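Local coordinates for protein alanine dehydrogenase (Archaeoglobus fulgidus, PDB 1OMO) that catalyses the reversible NAD-dependent oxidative deamination of L-alanine to pyruvate and ammonium, working as a homodimer, at residues R52-H57 against K65-H70; M85-P90 against A97-T102. One frame throughout, in Å; residues are numbered along the deposited sequence.

Interaction 1: R52-H57 against K65-H70; sequences RAMPAH and KWVNSH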
loop_
_atom_site.group_PDB
_atom_site.type_symbol
_atom_site.label_atom_id
_atom_site.label_comp_id
_atom_site.label_asym_id
_atom_site.label_seq_id
_atom_site.Cartn_x
_atom_site.Cartn_y
_atom_site.Cartn_z
ATOM N N ARG A 52 -7.064 -3.074 -2.190
ATOM C CA ARG A 52 -5.973 -3.805 -1.556
ATOM C C ARG A 52 -4.645 -3.290 -2.045
ATOM O O ARG A 52 -4.497 -3.026 -3.229
ATOM C CB ARG A 52 -6.048 -5.284 -1.914
ATOM C CG ARG A 52 -7.340 -5.893 -1.525
ATOM C CD ARG A 52 -7.507 -7.292 -2.090
ATOM N NE ARG A 52 -8.911 -7.671 -2.018
ATOM C CZ ARG A 52 -9.409 -8.816 -2.455
ATOM N NH1 ARG A 52 -10.711 -9.051 -2.339
ATOM N NH2 ARG A 52 -8.611 -9.722 -3.000
ATOM N N ALA A 53 -3.685 -3.175 -1.130
ATOM C CA ALA A 53 -2.329 -2.727 -1.438
ATOM C C ALA A 53 -1.462 -3.976 -1.377
ATOM O O ALA A 53 -1.476 -4.712 -0.374
ATOM C CB ALA A 53 -1.873 -1.743 -0.409
ATOM N N MET A 54 -0.683 -4.209 -2.424
ATOM C CA MET A 54 0.162 -5.398 -2.460
ATOM C C MET A 54 1.600 -5.013 -2.828
ATOM O O MET A 54 1.952 -5.015 -3.991
ATOM C CB MET A 54 -0.405 -6.392 -3.493
ATOM C CG MET A 54 -1.871 -6.775 -3.251
ATOM S SD MET A 54 -2.613 -7.896 -4.463
ATOM C CE MET A 54 -1.344 -9.181 -4.569
ATOM N N PRO A 55 2.439 -4.664 -1.841
ATOM C CA PRO A 55 3.834 -4.278 -2.134
ATOM C C PRO A 55 4.796 -5.447 -2.108
ATOM O O PRO A 55 4.566 -6.409 -1.404
ATOM C CB PRO A 55 4.153 -3.272 -1.026
ATOM C CG PRO A 55 3.425 -3.867 0.132
ATOM C CD PRO A 55 2.094 -4.343 -0.441
ATOM N N ALA A 56 5.872 -5.360 -2.876
ATOM C CA ALA A 56 6.873 -6.425 -2.911
ATOM C C ALA A 56 8.212 -5.974 -3.481
ATOM O O ALA A 56 8.283 -5.052 -4.274
ATOM C CB ALA A 56 6.356 -7.616 -3.713
ATOM N N HIS A 57 9.268 -6.663 -3.096
ATOM C CA HIS A 57 10.600 -6.368 -3.563
ATOM C C HIS A 57 11.327 -7.669 -3.930
ATOM O O HIS A 57 11.396 -8.607 -3.096
ATOM C CB HIS A 57 11.365 -5.661 -2.444
ATOM C CG HIS A 57 12.818 -5.442 -2.735
ATOM N ND1 HIS A 57 13.767 -5.363 -1.739
ATOM C CD2 HIS A 57 13.485 -5.271 -3.899
ATOM C CE1 HIS A 57 14.955 -5.159 -2.277
ATOM N NE2 HIS A 57 14.812 -5.101 -3.588
ATOM N N LYS A 65 1.064 -2.737 -5.878
ATOM C CA LYS A 65 -0.127 -2.856 -6.702
ATOM C C LYS A 65 -1.296 -2.434 -5.804
ATOM O O LYS A 65 -1.355 -2.810 -4.620
ATOM C CB LYS A 65 -0.349 -4.294 -7.198
ATOM C CG LYS A 65 -1.342 -4.361 -8.357
ATOM C CD LYS A 65 -1.615 -5.780 -8.839
ATOM C CE LYS A 65 -2.454 -6.584 -7.821
ATOM N NZ LYS A 65 -2.708 -7.933 -8.352
ATOM N N TRP A 66 -2.192 -1.628 -6.371
ATOM C CA TRP A 66 -3.374 -1.120 -5.662
ATOM C C TRP A 66 -4.586 -1.534 -6.525
ATOM O O TRP A 66 -4.843 -0.950 -7.571
ATOM C CB TRP A 66 -3.224 0.395 -5.527
ATOM C CG TRP A 66 -4.266 1.141 -4.779
ATOM C CD1 TRP A 66 -4.906 2.258 -5.214
ATOM C CD2 TRP A 66 -4.691 0.938 -3.425
ATOM N NE1 TRP A 66 -5.694 2.776 -4.223
ATOM C CE2 TRP A 66 -5.588 1.981 -3.108
ATOM C CE3 TRP A 66 -4.409 -0.032 -2.448
ATOM C CZ2 TRP A 66 -6.206 2.100 -1.839
ATOM C CZ3 TRP A 66 -5.019 0.074 -1.186
ATOM C CH2 TRP A 66 -5.913 1.137 -0.900
ATOM N N VAL A 67 -5.257 -2.605 -6.097
ATOM C CA VAL A 67 -6.406 -3.240 -6.779
ATOM C C VAL A 67 -7.715 -3.097 -6.032
ATOM O O VAL A 67 -7.740 -3.177 -4.809
ATOM C CB VAL A 67 -6.303 -4.762 -6.823
ATOM C CG1 VAL A 67 -6.739 -5.259 -8.139
ATOM C CG2 VAL A 67 -4.942 -5.216 -6.382
ATOM N N ASN A 68 -8.808 -2.990 -6.771
ATOM C CA ASN A 68 -10.115 -2.884 -6.141
ATOM C C ASN A 68 -11.030 -4.041 -6.602
ATOM O O ASN A 68 -10.750 -4.740 -7.587
ATOM C CB ASN A 68 -10.781 -1.600 -6.541
ATOM C CG ASN A 68 -11.524 -1.754 -7.822
ATOM O OD1 ASN A 68 -12.757 -1.895 -7.833
ATOM N ND2 ASN A 68 -10.796 -1.758 -8.916
ATOM N N SER A 69 -12.153 -4.199 -5.911
ATOM C CA SER A 69 -13.095 -5.247 -6.264
ATOM C C SER A 69 -14.509 -4.759 -5.959
ATOM O O SER A 69 -14.966 -4.858 -4.827
ATOM C CB SER A 69 -12.769 -6.506 -5.466
ATOM O OG SER A 69 -13.643 -7.543 -5.809
ATOM N N HIS A 70 -15.178 -4.217 -6.973
ATOM C CA HIS A 70 -16.542 -3.728 -6.832
ATOM C C HIS A 70 -17.597 -4.414 -7.780
ATOM O O HIS A 70 -17.868 -3.955 -8.909
ATOM C CB HIS A 70 -16.566 -2.209 -7.020
ATOM C CG HIS A 70 -15.943 -1.445 -5.890
ATOM N ND1 HIS A 70 -14.600 -1.518 -5.587
ATOM C CD2 HIS A 70 -16.478 -0.578 -4.997
ATOM C CE1 HIS A 70 -14.334 -0.732 -4.562
ATOM N NE2 HIS A 70 -15.454 -0.148 -4.184
#
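Trp-66 swings its indole back across the neighbouring strand, so that its six-membered ring meets the backbone of Arg-52 and Ala-53. With CG anti to the backbone N (chi1 -177°), the six-membered ring reaches Ala-53, whose CB lies 3.7 Å from Trp-66 CE3 and whose CA sits at the ring edge, in its plane. The same CE3 comes within 3.1 Å of Arg-52 O, a carbonyl that already accepts the Val-67 amide (N to O 3.0 Å). Four backbone hydrogen bonds join the antiparallel strands, framing Ala-53 and Trp-66 as a non-hydrogen-bonded pair; the bond from Met-54 N to Lys-65 O is 2.7 Å long.

On the opposite face, Met-54 and Lys-65 run side by side, pointing the same way. The lysine chain bends once, at chi3 (71°), which lays CE 3.6 Å from Met-54 SD; the sulfur also touches Val-67 CG2 at 4.0 Å. Lys-65 NZ goes on to a salt bridge with Asp-297 and a hydrogen bond to Thr-105. Trp-66 NE1 is bonded to Asn-88 of the second subunit, and an alanine here would probably leave that asparagine without its donor and open a gap beside Ala-53. The hairpin therefore has two chemically distinct sides: an aromatic one built into the dimer interface, and one where the Met-54 thioether lies along the aliphatic part of Lys-65, the inferred proton donor/acceptor, while NZ is held by Asp-297 and Thr-105.

Interaction 2: M85-P90 against A97-T102; sequences MILNSP and AVMDAT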
loop_
_atom_site.group_PDB
_atom_site.type_symbol
_atom_site.label_atom_id
_atom_site.label_comp_id
_atom_site.label_asym_id
_atom_site.label_seq_id
_atom_site.Cartn_x
_atom_site.Cartn_y
_atom_site.Cartn_z
ATOM N N MET A 85 -0.123 -0.531 -10.886
ATOM C CA MET A 85 1.160 -0.887 -10.300
ATOM C C MET A 85 2.121 0.291 -10.447
ATOM O O MET A 85 2.263 0.875 -11.542
ATOM C CB MET A 85 1.753 -2.104 -11.035
ATOM C CG MET A 85 3.291 -2.333 -10.863
ATOM S SD MET A 85 3.763 -2.687 -9.146
ATOM C CE MET A 85 3.322 -4.480 -9.091
ATOM N N ILE A 86 2.750 0.648 -9.334
ATOM C CA ILE A 86 3.764 1.685 -9.328
ATOM C C ILE A 86 5.060 0.863 -9.161
ATOM O O ILE A 86 5.218 0.122 -8.182
ATOM C CB ILE A 86 3.628 2.686 -8.147
ATOM C CG1 ILE A 86 2.286 3.446 -8.209
ATOM C CG2 ILE A 86 4.799 3.680 -8.230
ATOM C CD1 ILE A 86 1.912 4.254 -6.956
ATOM N N LEU A 87 5.961 0.967 -10.136
ATOM C CA LEU A 87 7.231 0.230 -10.135
ATOM C C LEU A 87 8.302 1.196 -9.713
ATOM O O LEU A 87 8.431 2.248 -10.327
ATOM C CB LEU A 87 7.591 -0.250 -11.542
ATOM C CG LEU A 87 7.954 -1.687 -11.883
ATOM C CD1 LEU A 87 8.794 -1.632 -13.134
ATOM C CD2 LEU A 87 8.710 -2.381 -10.806
ATOM N N ASN A 88 9.093 0.831 -8.705
ATOM C CA ASN A 88 10.150 1.734 -8.226
ATOM C C ASN A 88 11.545 1.135 -8.273
ATOM O O ASN A 88 11.724 -0.066 -8.452
ATOM C CB ASN A 88 9.892 2.164 -6.782
ATOM C CG ASN A 88 8.493 2.750 -6.568
ATOM O OD1 ASN A 88 7.473 2.071 -6.770
ATOM N ND2 ASN A 88 8.441 4.014 -6.150
ATOM N N SER A 89 12.539 2.001 -8.101
ATOM C CA SER A 89 13.935 1.565 -8.056
ATOM C C SER A 89 14.291 1.362 -6.587
ATOM O O SER A 89 14.076 2.246 -5.774
ATOM C CB SER A 89 14.853 2.634 -8.649
ATOM O OG SER A 89 16.178 2.498 -8.159
ATOM N N PRO A 90 14.830 0.197 -6.223
ATOM C CA PRO A 90 15.175 0.023 -4.813
ATOM C C PRO A 90 16.384 0.886 -4.366
ATOM O O PRO A 90 16.577 1.116 -3.167
ATOM C CB PRO A 90 15.467 -1.475 -4.705
ATOM C CG PRO A 90 14.684 -2.086 -5.838
ATOM C CD PRO A 90 14.948 -1.078 -6.949
ATOM N N ALA A 97 7.740 3.597 -13.156
ATOM C CA ALA A 97 6.565 3.455 -14.015
ATOM C C ALA A 97 5.263 3.308 -13.224
ATOM O O ALA A 97 5.263 2.890 -12.051
ATOM C CB ALA A 97 6.750 2.217 -14.936
ATOM N N VAL A 98 4.169 3.684 -13.870
ATOM C CA VAL A 98 2.830 3.547 -13.324
ATOM C C VAL A 98 2.165 2.837 -14.482
ATOM O O VAL A 98 2.049 3.407 -15.575
ATOM C CB VAL A 98 2.129 4.907 -13.097
ATOM C CG1 VAL A 98 0.665 4.664 -12.753
ATOM C CG2 VAL A 98 2.797 5.679 -11.952
ATOM N N MET A 99 1.769 1.580 -14.259
ATOM C CA MET A 99 1.147 0.742 -15.300
ATOM C C MET A 99 -0.179 0.108 -14.913
ATOM O O MET A 99 -0.507 -0.066 -13.738
ATOM C CB MET A 99 1.969 -0.498 -15.639
ATOM C CG MET A 99 2.538 -1.370 -14.593
ATOM S SD MET A 99 3.666 -2.479 -15.531
ATOM C CE MET A 99 5.070 -1.399 -15.484
ATOM N N ASP A 100 -0.895 -0.324 -15.934
ATOM C CA ASP A 100 -2.119 -1.052 -15.714
ATOM C C ASP A 100 -1.651 -2.417 -15.224
ATOM O O ASP A 100 -0.718 -3.010 -15.784
ATOM C CB ASP A 100 -2.890 -1.296 -17.012
ATOM C CG ASP A 100 -3.939 -2.403 -16.844
ATOM O OD1 ASP A 100 -4.770 -2.259 -15.950
ATOM O OD2 ASP A 100 -3.941 -3.413 -17.568
ATOM N N ALA A 101 -2.269 -2.914 -14.176
ATOM C CA ALA A 101 -1.936 -4.244 -13.692
ATOM C C ALA A 101 -3.233 -5.081 -13.773
ATOM O O ALA A 101 -3.316 -6.165 -13.182
ATOM C CB ALA A 101 -1.411 -4.188 -12.250
ATOM N N THR A 102 -4.233 -4.590 -14.514
ATOM C CA THR A 102 -5.503 -5.321 -14.585
ATOM C C THR A 102 -5.272 -6.588 -15.373
ATOM O O THR A 102 -5.553 -7.682 -14.919
ATOM C CB THR A 102 -6.644 -4.494 -15.239
ATOM O OG1 THR A 102 -6.892 -3.312 -14.466
ATOM C CG2 THR A 102 -7.961 -5.327 -15.284
#
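Asp-100 OD1 takes two bonds from Thr-102, each 2.8 Å long: Thr-102 OG1 approaches on the syn lone pair, whereas Thr-102 N comes from above the carboxylate plane and closes an Asx turn. This turn ends strand 97-100 and leads through Ala-101, the N-cap residue, into helix 102-120. Across the hairpin, Met-85 N to Met-99 O and Met-99 N to Met-85 O are nearly straight hydrogen bonds, both 2.9 Å, and Leu-87 N donates to Ala-97 O at 2.8 Å.

The two methionines start out alongside each other, with Met-85 CB 3.7 Å from Met-99 CG. Met-99 CG lies between its own backbone N and carbonyl carbon (chi1 47°), which brings it against the Met-85 methylene, while the Met-85 chain bends at chi2 and chi3 and carries its sulfur away from this strand. Ala-101 CB adds a further contact, 4.0 Å from Met-85 CB. Leu-87 and Ala-97 share this face, and Ile-86 packs loosely on Val-98 from the other one and on Trp-66 of the second subunit.

Strands 61-69 and 3-6 flank the hairpin within the sheet, and the methionine face lies against helix 294-311, through Asp-297, Ala-301 and Val-304.

Overall arrangement
Interactions 1 and 2 are successive antiparallel hairpins of one mixed sheet, joined where strand 61-69 pairs with strand 83-88; their centres are 11 Å apart. They meet around the inferred catalytic Lys-65, whose CD lies 3.8 Å from Ala-101 CB and whose CB lies 4.1 Å from Met-85 CE. Interaction 2 thus lines one flank of the lysine that interaction 1 presents. Toward the cofactor, the Lys-65 side chain is about 3 Å from that of the NAD-binding Arg-108, and the Arg-52 side chain comes within about 6 Å of NAD, against about 11 Å for Ala-101. Both hairpins also reach the second subunit, tying dimer interface and active site to one sheet.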